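PDB 5DS0: peptidase M42 from Thaumarchaeota archaeon SCGC AB-539-E09, which binds cobalt ions in a twelve-chain assembly and, as an M42 (TET) aminopeptidase, probably removes residues from the N-termini of peptides. Local coordinates for residues 40-52 / 218-230. Residues are numbered along the deposited sequence; the frame is centred on the assembly and turned at random.
Sequences EVVVDKLGSVTFI and LRGAQTTAHVVDP
D44 of the hairpin 40-52 turns its carboxylate onto helix 219-228, which packs against this beta-hairpin at the border of the central mixed sheet of the M42 peptidase fold. The hairpin is closed by a type I turn from D44 to G47, and the two oxygens of D44 divide the work. With CG set between the backbone N and carbonyl carbon, the carboxylate tucks back over its own turn: S48 N donates to OD1 at 2.7 Å with an N-H...O angle of 148°, while the bonds from G47 N and L46 N are weak. OD2 faces the helix. T224 OG1 donates to it at 3.0 Å and S48 OG at 2.7 Å, from the same face, 53° and 36° out of the carboxylate plane. T223 OG1 lies 2.7 Å from D44 OD2 and 3.1 Å from G220 O, its single proton assigned to neither. Replacing D44 by alanine removes the carboxylate, which is likely to cost the S48 amide and the T224 and S48 hydroxyls this acceptor. S48 OG also takes a hydrogen bond from V212 N; T50 OG1, 4.0 Å from T224 CG2, is hydrogen-bonded with S209 OG. Apolar contacts extend the interface: V42 CG2 lies 4.3 Å from V227 CG1, and at the turn L46 CD2 rests 4.1 Å from R219 CB.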
loop_
_atom_site.group_PDB
_atom_site.type_symbol
_atom_site.label_atom_id
_atom_site.label_comp_id
_atom_site.label_asym_id
_atom_site.label_seq_id
_atom_site.Cartn_x
_atom_site.Cartn_y
_atom_site.Cartn_z
ATOM N N GLU C 40 -22.086 24.484 -55.838
ATOM C CA GLU C 40 -23.308 24.341 -55.047
ATOM C C GLU C 40 -22.919 24.087 -53.587
ATOM O O GLU C 40 -21.800 23.658 -53.305
ATOM C CB GLU C 40 -24.149 23.187 -55.596
ATOM C CG GLU C 40 -25.564 23.078 -55.038
ATOM C CD GLU C 40 -26.280 21.791 -55.465
ATOM O OE1 GLU C 40 -26.019 21.296 -56.592
ATOM O OE2 GLU C 40 -27.112 21.281 -54.671
ATOM N N VAL C 41 -23.829 24.382 -52.663
ATOM C CA VAL C 41 -23.592 24.182 -51.232
ATOM C C VAL C 41 -24.752 23.422 -50.585
ATOM O O VAL C 41 -25.883 23.873 -50.620
ATOM C CB VAL C 41 -23.437 25.530 -50.501
ATOM C CG1 VAL C 41 -23.130 25.311 -49.023
ATOM C CG2 VAL C 41 -22.362 26.387 -51.154
ATOM N N VAL C 42 -24.468 22.278 -49.980
ATOM C CA VAL C 42 -25.493 21.524 -49.260
ATOM C C VAL C 42 -25.106 21.447 -47.792
ATOM O O VAL C 42 -23.925 21.513 -47.445
ATOM C CB VAL C 42 -25.713 20.094 -49.827
ATOM C CG1 VAL C 42 -26.116 20.155 -51.291
ATOM C CG2 VAL C 42 -24.481 19.215 -49.661
ATOM N N VAL C 43 -26.103 21.274 -46.933
ATOM C CA VAL C 43 -25.870 21.223 -45.499
ATOM C C VAL C 43 -26.544 20.000 -44.871
ATOM O O VAL C 43 -27.451 19.412 -45.450
ATOM C CB VAL C 43 -26.354 22.534 -44.814
ATOM C CG1 VAL C 43 -25.780 23.755 -45.531
ATOM C CG2 VAL C 43 -27.871 22.603 -44.759
ATOM N N ASP C 44 -26.084 19.604 -43.688
ATOM C CA ASP C 44 -26.872 18.701 -42.859
ATOM C C ASP C 44 -27.534 19.533 -41.761
ATOM O O ASP C 44 -27.211 20.721 -41.577
ATOM C CB ASP C 44 -26.048 17.477 -42.366
ATOM C CG ASP C 44 -25.006 17.813 -41.295
ATOM O OD1 ASP C 44 -25.068 18.903 -40.685
ATOM O OD2 ASP C 44 -24.122 16.959 -41.052
ATOM N N LYS C 45 -28.456 18.922 -41.032
ATOM C CA LYS C 45 -29.215 19.653 -40.033
ATOM C C LYS C 45 -28.463 19.819 -38.710
ATOM O O LYS C 45 -28.917 20.534 -37.827
ATOM C CB LYS C 45 -30.572 18.985 -39.818
ATOM C CG LYS C 45 -31.380 18.920 -41.106
ATOM C CD LYS C 45 -32.849 18.709 -40.835
ATOM C CE LYS C 45 -33.634 18.590 -42.121
ATOM N NZ LYS C 45 -35.034 18.207 -41.813
ATOM N N LEU C 46 -27.320 19.169 -38.576
ATOM C CA LEU C 46 -26.463 19.390 -37.427
ATOM C C LEU C 46 -25.596 20.640 -37.575
ATOM O O LEU C 46 -25.097 21.158 -36.577
ATOM C CB LEU C 46 -25.582 18.166 -37.177
ATOM C CG LEU C 46 -26.145 17.116 -36.214
ATOM C CD1 LEU C 46 -27.603 16.786 -36.488
ATOM C CD2 LEU C 46 -25.312 15.842 -36.254
ATOM N N GLY C 47 -25.419 21.122 -38.798
ATOM C CA GLY C 47 -24.602 22.304 -39.037
ATOM C C GLY C 47 -23.403 22.103 -39.953
ATOM O O GLY C 47 -22.651 23.044 -40.173
ATOM N N SER C 48 -23.199 20.891 -40.475
ATOM C CA SER C 48 -22.125 20.645 -41.446
ATOM C C SER C 48 -22.467 21.320 -42.751
ATOM O O SER C 48 -23.577 21.159 -43.252
ATOM C CB SER C 48 -21.937 19.155 -41.740
ATOM O OG SER C 48 -21.857 18.377 -40.561
ATOM N N VAL C 49 -21.530 22.092 -43.289
ATOM C CA VAL C 49 -21.688 22.612 -44.646
ATOM C C VAL C 49 -20.727 21.865 -45.593
ATOM O O VAL C 49 -19.597 21.530 -45.238
ATOM C CB VAL C 49 -21.547 24.159 -44.796
ATOM C CG1 VAL C 49 -22.223 25.010 -43.704
ATOM C CG2 VAL C 49 -20.100 24.518 -44.804
ATOM N N THR C 50 -21.208 21.630 -46.806
ATOM C CA THR C 50 -20.530 20.827 -47.789
ATOM C C THR C 50 -20.536 21.563 -49.137
ATOM O O THR C 50 -21.573 22.006 -49.605
ATOM C CB THR C 50 -21.236 19.456 -47.937
ATOM O OG1 THR C 50 -21.396 18.832 -46.648
ATOM C CG2 THR C 50 -20.453 18.528 -48.865
ATOM N N PHE C 51 -19.370 21.644 -49.763
ATOM C CA PHE C 51 -19.180 22.377 -50.997
ATOM C C PHE C 51 -18.963 21.417 -52.135
ATOM O O PHE C 51 -18.084 20.558 -52.064
ATOM C CB PHE C 51 -17.955 23.268 -50.868
ATOM C CG PHE C 51 -18.005 24.168 -49.681
ATOM C CD1 PHE C 51 -18.822 25.287 -49.697
ATOM C CD2 PHE C 51 -17.270 23.893 -48.545
ATOM C CE1 PHE C 51 -18.892 26.126 -48.599
ATOM C CE2 PHE C 51 -17.326 24.729 -47.449
ATOM C CZ PHE C 51 -18.136 25.849 -47.474
ATOM N N ILE C 52 -19.743 21.581 -53.198
ATOM C CA ILE C 52 -19.703 20.670 -54.337
ATOM C C ILE C 52 -18.996 21.300 -55.522
ATOM O O ILE C 52 -19.317 22.415 -55.936
ATOM C CB ILE C 52 -21.115 20.250 -54.760
ATOM C CG1 ILE C 52 -21.867 19.676 -53.554
ATOM C CG2 ILE C 52 -21.052 19.224 -55.880
ATOM C CD1 ILE C 52 -23.342 19.416 -53.792
ATOM N N LEU C 218 -18.207 11.749 -33.674
ATOM C CA LEU C 218 -18.287 11.608 -35.140
ATOM C C LEU C 218 -19.707 11.855 -35.674
ATOM O O LEU C 218 -20.160 11.200 -36.614
ATOM C CB LEU C 218 -17.751 10.228 -35.578
ATOM C CG LEU C 218 -16.526 9.711 -34.817
ATOM C CD1 LEU C 218 -16.176 8.289 -35.252
ATOM C CD2 LEU C 218 -15.343 10.656 -34.988
ATOM N N ARG C 219 -20.390 12.814 -35.069
ATOM C CA ARG C 219 -21.818 12.974 -35.282
ATOM C C ARG C 219 -22.144 13.589 -36.637
ATOM O O ARG C 219 -22.987 13.082 -37.352
ATOM C CB ARG C 219 -22.432 13.767 -34.124
ATOM C CG ARG C 219 -22.290 13.025 -32.808
ATOM C CD ARG C 219 -23.017 13.700 -31.670
ATOM N NE ARG C 219 -22.767 13.007 -30.401
ATOM C CZ ARG C 219 -22.836 13.572 -29.195
ATOM N NH1 ARG C 219 -23.146 14.865 -29.051
ATOM N NH2 ARG C 219 -22.590 12.849 -28.116
ATOM N N GLY C 220 -21.472 14.674 -36.984
ATOM C CA GLY C 220 -21.705 15.335 -38.267
ATOM C C GLY C 220 -21.287 14.511 -39.473
ATOM O O GLY C 220 -21.897 14.613 -40.531
ATOM N N ALA C 221 -20.260 13.680 -39.310
ATOM C CA ALA C 221 -19.850 12.748 -40.356
ATOM C C ALA C 221 -20.960 11.764 -40.753
ATOM O O ALA C 221 -21.147 11.479 -41.928
ATOM C CB ALA C 221 -18.640 11.972 -39.889
ATOM N N GLN C 222 -21.665 11.215 -39.764
ATOM C CA GLN C 222 -22.729 10.239 -40.017
ATOM C C GLN C 222 -23.840 10.838 -40.863
ATOM O O GLN C 222 -24.260 10.249 -41.853
ATOM C CB GLN C 222 -23.309 9.737 -38.702
ATOM C CG GLN C 222 -24.231 8.545 -38.856
ATOM C CD GLN C 222 -24.749 8.044 -37.517
ATOM O OE1 GLN C 222 -23.991 7.959 -36.544
ATOM N NE2 GLN C 222 -26.040 7.724 -37.451
ATOM N N THR C 223 -24.278 12.028 -40.472
ATOM C CA THR C 223 -25.362 12.727 -41.133
ATOM C C THR C 223 -24.962 13.341 -42.474
ATOM O O THR C 223 -25.774 13.375 -43.406
ATOM C CB THR C 223 -25.937 13.822 -40.226
ATOM O OG1 THR C 223 -24.889 14.698 -39.810
ATOM C CG2 THR C 223 -26.621 13.204 -38.980
ATOM N N THR C 224 -23.722 13.799 -42.600
ATOM C CA THR C 224 -23.206 14.283 -43.890
ATOM C C THR C 224 -23.012 13.139 -44.895
ATOM O O THR C 224 -23.313 13.288 -46.077
ATOM C CB THR C 224 -21.881 15.054 -43.718
ATOM O OG1 THR C 224 -22.163 16.353 -43.191
ATOM C CG2 THR C 224 -21.161 15.214 -45.052
ATOM N N ALA C 225 -22.528 11.998 -44.422
ATOM C CA ALA C 225 -22.431 10.815 -45.253
ATOM C C ALA C 225 -23.803 10.400 -45.809
ATOM O O ALA C 225 -23.911 9.991 -46.976
ATOM C CB ALA C 225 -21.831 9.667 -44.461
ATOM N N HIS C 226 -24.838 10.484 -44.970
ATOM C CA HIS C 226 -26.198 10.195 -45.406
ATOM C C HIS C 226 -26.615 11.121 -46.553
ATOM O O HIS C 226 -27.177 10.665 -47.554
ATOM C CB HIS C 226 -27.197 10.305 -44.247
ATOM C CG HIS C 226 -28.625 10.142 -44.673
ATOM N ND1 HIS C 226 -29.228 8.907 -44.813
ATOM C CD2 HIS C 226 -29.562 11.058 -45.018
ATOM C CE1 HIS C 226 -30.472 9.072 -45.229
ATOM N NE2 HIS C 226 -30.701 10.367 -45.359
ATOM N N VAL C 227 -26.353 12.415 -46.401
ATOM C CA VAL C 227 -26.742 13.406 -47.409
ATOM C C VAL C 227 -26.036 13.165 -48.752
ATOM O O VAL C 227 -26.659 13.246 -49.801
ATOM C CB VAL C 227 -26.460 14.844 -46.912
ATOM C CG1 VAL C 227 -26.528 15.850 -48.053
ATOM C CG2 VAL C 227 -27.429 15.222 -45.795
ATOM N N VAL C 228 -24.747 12.826 -48.702
ATOM C CA VAL C 228 -23.910 12.784 -49.903
ATOM C C VAL C 228 -23.961 11.461 -50.673
ATOM O O VAL C 228 -23.920 11.482 -51.900
ATOM C CB VAL C 228 -22.455 13.092 -49.547
ATOM C CG1 VAL C 228 -21.546 12.921 -50.754
ATOM C CG2 VAL C 228 -22.340 14.503 -49.000
ATOM N N ASP C 229 -24.069 10.324 -49.973
ATOM C CA ASP C 229 -24.018 8.985 -50.609
ATOM C C ASP C 229 -22.715 8.829 -51.402
ATOM O O ASP C 229 -22.729 8.652 -52.616
ATOM C CB ASP C 229 -25.266 8.736 -51.504
ATOM C CG ASP C 229 -25.377 7.281 -52.014
ATOM O OD1 ASP C 229 -24.695 6.381 -51.476
ATOM O OD2 ASP C 229 -26.161 7.050 -52.970
ATOM N N PRO C 230 -21.577 8.905 -50.710
ATOM C CA PRO C 230 -20.290 8.901 -51.396
ATOM C C PRO C 230 -19.862 7.522 -51.880
ATOM O O PRO C 230 -20.196 6.507 -51.252
ATOM C CB PRO C 230 -19.334 9.393 -50.312
ATOM C CG PRO C 230 -19.925 8.870 -49.044
ATOM C CD PRO C 230 -21.414 8.947 -49.243
#